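PDB 4HYN: CheC, inhibitor of MCP methylation / FliN fusion protein from Thermotoga maritima, which serves in the flagellar rotor as a member of the CheC phosphatase family, probably dephosphorylating the chemotaxis response regulator CheY. Local coordinates for residues 164-169 and 176-181; 59-64 and 75-80. One frame throughout, in Å; residues are numbered along the deposited sequence.

Contact 1. Residues 164-169 and 176-181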
loop_
_atom_site.group_PDB
_atom_site.type_symbol
_atom_site.label_atom_id
_atom_site.label_comp_id
_atom_site.label_asym_id
_atom_site.label_seq_id
_atom_site.Cartn_x
_atom_site.Cartn_y
_atom_site.Cartn_z
ATOM N N VAL A 164 2.075 6.292 7.678
ATOM C CA VAL A 164 2.966 5.653 6.726
ATOM C C VAL A 164 3.179 4.242 7.249
ATOM O O VAL A 164 3.763 4.037 8.313
ATOM C CB VAL A 164 4.307 6.420 6.575
ATOM C CG1 VAL A 164 5.247 5.674 5.637
ATOM C CG2 VAL A 164 4.051 7.830 6.027
ATOM N N VAL A 165 2.628 3.277 6.524
ATOM C CA VAL A 165 2.722 1.874 6.900
ATOM C C VAL A 165 3.775 1.113 6.101
ATOM O O VAL A 165 3.794 1.165 4.867
ATOM C CB VAL A 165 1.360 1.174 6.715
ATOM C CG1 VAL A 165 1.388 -0.204 7.354
ATOM C CG2 VAL A 165 0.224 2.046 7.292
ATOM N N GLU A 166 4.644 0.400 6.814
ATOM C CA GLU A 166 5.692 -0.388 6.179
ATOM C C GLU A 166 5.309 -1.861 6.062
ATOM O O GLU A 166 4.884 -2.484 7.037
ATOM C CB GLU A 166 7.000 -0.275 6.954
ATOM C CG GLU A 166 8.145 -1.085 6.339
ATOM C CD GLU A 166 9.387 -1.159 7.217
ATOM O OE1 GLU A 166 10.153 -2.130 7.051
ATOM O OE2 GLU A 166 9.609 -0.259 8.061
ATOM N N PHE A 167 5.457 -2.412 4.860
ATOM C CA PHE A 167 5.163 -3.818 4.619
ATOM C C PHE A 167 6.427 -4.559 4.221
ATOM O O PHE A 167 7.174 -4.098 3.364
ATOM C CB PHE A 167 4.135 -3.976 3.499
ATOM C CG PHE A 167 2.748 -3.601 3.896
ATOM C CD1 PHE A 167 2.004 -4.429 4.727
ATOM C CD2 PHE A 167 2.178 -2.410 3.444
ATOM C CE1 PHE A 167 0.709 -4.077 5.104
ATOM C CE2 PHE A 167 0.888 -2.050 3.814
ATOM C CZ PHE A 167 0.149 -2.881 4.643
ATOM N N GLU A 168 6.692 -5.683 4.873
ATOM C CA GLU A 168 7.853 -6.482 4.514
ATOM C C GLU A 168 7.339 -7.672 3.696
ATOM O O GLU A 168 6.437 -8.388 4.134
ATOM C CB GLU A 168 8.611 -6.975 5.745
ATOM C CG GLU A 168 9.978 -7.530 5.375
ATOM C CD GLU A 168 10.636 -8.304 6.492
ATOM O OE1 GLU A 168 11.355 -7.679 7.304
ATOM O OE2 GLU A 168 10.453 -9.544 6.544
HETATM N N MSE A 169 7.882 -7.853 2.496
HETATM C CA MSE A 169 7.448 -8.945 1.637
HETATM C C MSE A 169 8.540 -9.984 1.364
HETATM O O MSE A 169 9.678 -9.651 1.018
HETATM C CB MSE A 169 6.862 -8.393 0.332
HETATM C CG MSE A 169 6.273 -9.445 -0.592
HETATM SE SE MSE A 169 5.196 -8.694 -2.044
HETATM C CE MSE A 169 6.618 -7.914 -3.088
ATOM N N LYS A 176 14.303 -10.567 0.778
ATOM C CA LYS A 176 13.239 -9.743 1.362
ATOM C C LYS A 176 13.189 -8.398 0.656
ATOM O O LYS A 176 14.220 -7.864 0.244
ATOM C CB LYS A 176 13.511 -9.410 2.835
ATOM C CG LYS A 176 13.599 -10.537 3.834
ATOM C CD LYS A 176 13.659 -9.924 5.244
ATOM C CE LYS A 176 14.032 -10.934 6.339
ATOM N NZ LYS A 176 15.498 -11.250 6.385
ATOM N N SER A 177 11.997 -7.827 0.587
ATOM C CA SER A 177 11.803 -6.524 -0.020
ATOM C C SER A 177 10.741 -5.797 0.794
ATOM O O SER A 177 10.091 -6.391 1.649
ATOM C CB SER A 177 11.373 -6.659 -1.484
ATOM O OG SER A 177 10.108 -7.284 -1.594
ATOM N N LYS A 178 10.600 -4.500 0.572
ATOM C CA LYS A 178 9.601 -3.734 1.297
ATOM C C LYS A 178 9.021 -2.600 0.477
ATOM O O LYS A 178 9.607 -2.170 -0.512
ATOM C CB LYS A 178 10.170 -3.191 2.612
ATOM C CG LYS A 178 11.366 -2.283 2.471
ATOM C CD LYS A 178 11.779 -1.719 3.833
ATOM C CE LYS A 178 13.047 -0.873 3.731
ATOM N NZ LYS A 178 12.927 0.204 2.705
ATOM N N PHE A 179 7.815 -2.194 0.852
ATOM C CA PHE A 179 7.123 -1.086 0.214
ATOM C C PHE A 179 6.307 -0.357 1.272
ATOM O O PHE A 179 6.158 -0.842 2.390
ATOM C CB PHE A 179 6.247 -1.538 -0.963
ATOM C CG PHE A 179 5.209 -2.561 -0.609
ATOM C CD1 PHE A 179 3.893 -2.178 -0.353
ATOM C CD2 PHE A 179 5.531 -3.920 -0.588
ATOM C CE1 PHE A 179 2.910 -3.131 -0.084
ATOM C CE2 PHE A 179 4.554 -4.880 -0.319
ATOM C CZ PHE A 179 3.237 -4.485 -0.067
ATOM N N TYR A 180 5.775 0.804 0.913
ATOM C CA TYR A 180 5.020 1.606 1.854
ATOM C C TYR A 180 3.647 2.028 1.382
ATOM O O TYR A 180 3.378 2.171 0.186
ATOM C CB TYR A 180 5.824 2.858 2.254
ATOM C CG TYR A 180 7.170 2.548 2.872
ATOM C CD1 TYR A 180 7.306 2.390 4.251
ATOM C CD2 TYR A 180 8.297 2.358 2.072
ATOM C CE1 TYR A 180 8.531 2.043 4.819
ATOM C CE2 TYR A 180 9.523 2.009 2.625
ATOM C CZ TYR A 180 9.636 1.852 4.001
ATOM O OH TYR A 180 10.850 1.494 4.553
ATOM N N GLN A 181 2.782 2.225 2.363
ATOM C CA GLN A 181 1.427 2.660 2.137
ATOM C C GLN A 181 1.228 3.911 2.983
ATOM O O GLN A 181 1.768 4.014 4.085
ATOM C CB GLN A 181 0.431 1.577 2.576
ATOM C CG GLN A 181 -0.976 2.108 2.830
ATOM C CD GLN A 181 -1.966 1.020 3.182
ATOM O OE1 GLN A 181 -2.738 0.575 2.335
ATOM N NE2 GLN A 181 -1.968 0.600 4.442
HETATM O O HOH W 1 10.179 -10.105 -1.963
#

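Contact 2. Residues 59-64 and 75-80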
loop_
_atom_site.group_PDB
_atom_site.type_symbol
_atom_site.label_atom_id
_atom_site.label_comp_id
_atom_site.label_asym_id
_atom_site.label_seq_id
_atom_site.Cartn_x
_atom_site.Cartn_y
_atom_site.Cartn_z
ATOM N N VAL A 59 7.811 4.310 -7.902
ATOM C CA VAL A 59 6.484 4.095 -8.458
ATOM C C VAL A 59 5.423 4.228 -7.379
ATOM O O VAL A 59 5.527 3.610 -6.324
ATOM C CB VAL A 59 6.385 2.696 -9.115
ATOM C CG1 VAL A 59 4.955 2.422 -9.608
ATOM C CG2 VAL A 59 7.372 2.597 -10.274
ATOM N N VAL A 60 4.432 5.080 -7.625
ATOM C CA VAL A 60 3.352 5.271 -6.672
ATOM C C VAL A 60 2.067 4.765 -7.295
ATOM O O VAL A 60 1.719 5.130 -8.422
ATOM C CB VAL A 60 3.194 6.749 -6.221
ATOM C CG1 VAL A 60 4.490 7.247 -5.601
ATOM C CG2 VAL A 60 2.794 7.630 -7.379
ATOM N N VAL A 61 1.416 3.844 -6.593
ATOM C CA VAL A 61 0.171 3.259 -7.062
ATOM C C VAL A 61 -0.902 3.736 -6.103
ATOM O O VAL A 61 -0.833 3.470 -4.903
ATOM C CB VAL A 61 0.215 1.709 -7.039
ATOM C CG1 VAL A 61 -0.967 1.149 -7.811
ATOM C CG2 VAL A 61 1.522 1.193 -7.620
ATOM N N SER A 62 -1.876 4.472 -6.623
ATOM C CA SER A 62 -2.937 4.987 -5.778
ATOM C C SER A 62 -4.316 4.502 -6.184
ATOM O O SER A 62 -4.596 4.259 -7.362
ATOM C CB SER A 62 -2.895 6.522 -5.722
ATOM O OG SER A 62 -2.889 7.089 -7.017
ATOM N N VAL A 63 -5.178 4.395 -5.187
ATOM C CA VAL A 63 -6.535 3.945 -5.379
ATOM C C VAL A 63 -7.464 4.862 -4.564
ATOM O O VAL A 63 -7.115 5.326 -3.473
ATOM C CB VAL A 63 -6.638 2.445 -4.968
ATOM C CG1 VAL A 63 -7.389 2.261 -3.661
ATOM C CG2 VAL A 63 -7.223 1.628 -6.101
ATOM N N GLU A 64 -8.614 5.185 -5.137
ATOM C CA GLU A 64 -9.572 6.053 -4.470
ATOM C C GLU A 64 -10.678 5.223 -3.828
ATOM O O GLU A 64 -11.284 4.372 -4.480
ATOM C CB GLU A 64 -10.170 7.028 -5.478
ATOM C CG GLU A 64 -10.929 8.184 -4.868
ATOM C CD GLU A 64 -10.012 9.240 -4.297
ATOM O OE1 GLU A 64 -10.241 9.669 -3.139
ATOM O OE2 GLU A 64 -9.068 9.646 -5.017
ATOM N N LEU A 75 0.397 3.569 -2.530
ATOM C CA LEU A 75 1.434 2.558 -2.352
ATOM C C LEU A 75 2.699 3.086 -3.017
ATOM O O LEU A 75 2.657 3.565 -4.154
ATOM C CB LEU A 75 1.040 1.232 -3.004
ATOM C CG LEU A 75 -0.007 0.347 -2.330
ATOM C CD1 LEU A 75 -0.036 -0.998 -3.045
ATOM C CD2 LEU A 75 0.346 0.152 -0.861
ATOM N N VAL A 76 3.815 3.013 -2.301
ATOM C CA VAL A 76 5.092 3.491 -2.817
ATOM C C VAL A 76 6.067 2.328 -2.943
ATOM O O VAL A 76 6.488 1.740 -1.944
ATOM C CB VAL A 76 5.698 4.600 -1.905
ATOM C CG1 VAL A 76 7.003 5.135 -2.501
ATOM C CG2 VAL A 76 4.698 5.733 -1.729
ATOM N N LEU A 77 6.417 2.008 -4.183
ATOM C CA LEU A 77 7.328 0.912 -4.488
ATOM C C LEU A 77 8.568 1.429 -5.219
ATOM O O LEU A 77 8.468 2.277 -6.116
ATOM C CB LEU A 77 6.620 -0.132 -5.367
ATOM C CG LEU A 77 5.414 -0.926 -4.846
ATOM C CD1 LEU A 77 4.233 -0.017 -4.611
ATOM C CD2 LEU A 77 5.032 -1.994 -5.864
ATOM N N ASP A 78 9.737 0.910 -4.850
ATOM C CA ASP A 78 10.967 1.339 -5.500
ATOM C C ASP A 78 11.223 0.591 -6.809
ATOM O O ASP A 78 10.741 -0.533 -7.005
ATOM C CB ASP A 78 12.169 1.269 -4.537
ATOM C CG ASP A 78 12.745 -0.130 -4.383
ATOM O OD1 ASP A 78 13.976 -0.232 -4.214
ATOM O OD2 ASP A 78 11.995 -1.124 -4.408
ATOM N N LYS A 79 11.946 1.252 -7.713
ATOM C CA LYS A 79 12.279 0.696 -9.022
ATOM C C LYS A 79 12.691 -0.771 -9.012
ATOM O O LYS A 79 12.246 -1.542 -9.860
ATOM C CB LYS A 79 13.369 1.530 -9.686
ATOM C CG LYS A 79 12.860 2.644 -10.600
ATOM C CD LYS A 79 14.033 3.498 -11.079
ATOM C CE LYS A 79 13.745 4.144 -12.416
ATOM N NZ LYS A 79 12.496 4.932 -12.369
ATOM N N LYS A 80 13.509 -1.162 -8.039
ATOM C CA LYS A 80 13.963 -2.542 -7.949
ATOM C C LYS A 80 12.849 -3.527 -7.665
ATOM O O LYS A 80 12.815 -4.595 -8.268
ATOM C CB LYS A 80 15.084 -2.701 -6.921
ATOM C CG LYS A 80 16.358 -2.001 -7.338
ATOM C CD LYS A 80 17.584 -2.556 -6.633
ATOM C CE LYS A 80 18.861 -2.006 -7.273
ATOM N NZ LYS A 80 18.877 -2.219 -8.762
#

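Contact 1. Residues 164-169 and 176-181
The carbonyl O of Met-169, a selenomethionine, takes two donors: Ser-177 N at 3.0 Å and a water, which donates to it from 3.1 Å. The same water lies 2.8 Å from Ser-177 OG, tying the serine hydroxyl to the opposite strand. Paired N-H and C=O groups then join Phe-167 to Phe-179 and Val-165 to Gln-181, and the last pair includes the short bond from Val-165 N to Gln-181 O, 2.7 Å. On the face with the two phenylalanines, Phe-167 CB sits over the Phe-179 ring in a CH-pi contact, 3.9 Å from the centroid and 17° off the normal. Phe-179 CG stands between its backbone N and carbonyl carbon (chi1 57°), which brings a face of the ring up to that CB. The two ring planes are 28° apart but slid past each other, and Gln-181 CB meets the edge of the Phe-167 ring at CE2. Strands 161-171 and 177-184 form an antiparallel hairpin within the six-stranded sheet, and both phenylalanines reach Met-20 of helix 6-30. Gln-181 OE1 is bonded to Asn-73. On the other face Glu-166 runs alongside Tyr-180, with CG 3.5 Å from CE1, while Lys-178 NZ donates to Tyr-180 OH at 3.1 Å. Glu-166 OE1 touches the aliphatic CD of Lys-178 but lies too far from NZ for a salt bridge.

Contact 2. Residues 59-64 and 75-80
Val-61 sets its CB against Leu-75 CB, 4.1 Å away, and extends CG2 to within 4.2 Å of Leu-77 CD1, so one valine touches two leucines of the facing strand. With CG1 anti to the backbone N (chi1 -168°), CG2 falls beside that N and points toward Leu-77. Val-59 joins the same face, but its CB rests on a carbonyl, Leu-77 O, at 3.7 Å. Helix 103-128 lies over this apolar layer: Met-113 meets Val-61 and Leu-77, and Met-117 meets Leu-75.

On the reverse face Val-60 and Val-76 form the non-hydrogen-bonded pair. Their side chains run side by side in the same direction, CG1 of Val-60 being 4.2 Å from CG2 of Val-76. Phe-54 and Phe-151, both from loops, also pack on Val-76.

Four backbone bonds frame this pair. Val-59 and Leu-77 exchange two, each oxygen met almost end-on by the N-H. Val-61 and Leu-75 exchange two more, of which Leu-75 N to Val-61 O is the shorter at 2.7 Å, its donor tilted 24° from the carbonyl plane. Between these two hydrogen-bonded pairs, Val-60 CA makes a CA-H...O contact of 3.1 Å with Leu-75 O.

Past Leu-77 the chain turns into helix 79-89. Asp-78 is its N-cap, with OD2 accepting from Leu-81 N, and Lys-79 NZ returns to the first strand in a salt bridge with Glu-57. The whole is an antiparallel beta hairpin of strands 57-66 and 71-78 in the sheet of the CheC-like fold, the hairpin's Val-61, Leu-75 and Leu-77 face packing against long helix 103-128.

Contact 2 closes before contact 1 opens along the chain, and their centres are about 11 Å apart. Each is a hairpin, and the two share one six-stranded antiparallel sheet, because strand 71-78 of contact 2 neighbours strand 177-184 of contact 1. There Tyr-180 O is probably hydrogen-bonded to Val-76 N, 2.7 Å away, and Gln-181 CB packs on Leu-75 CD2. The hairpins thus make up the four inner strands, with 35-46 and 133-143 outermost. Long helix 6-30 packs on contact 1 and long helix 103-128 on contact 2, so the two hairpins form the middle of one continuous sheet that carries both helices.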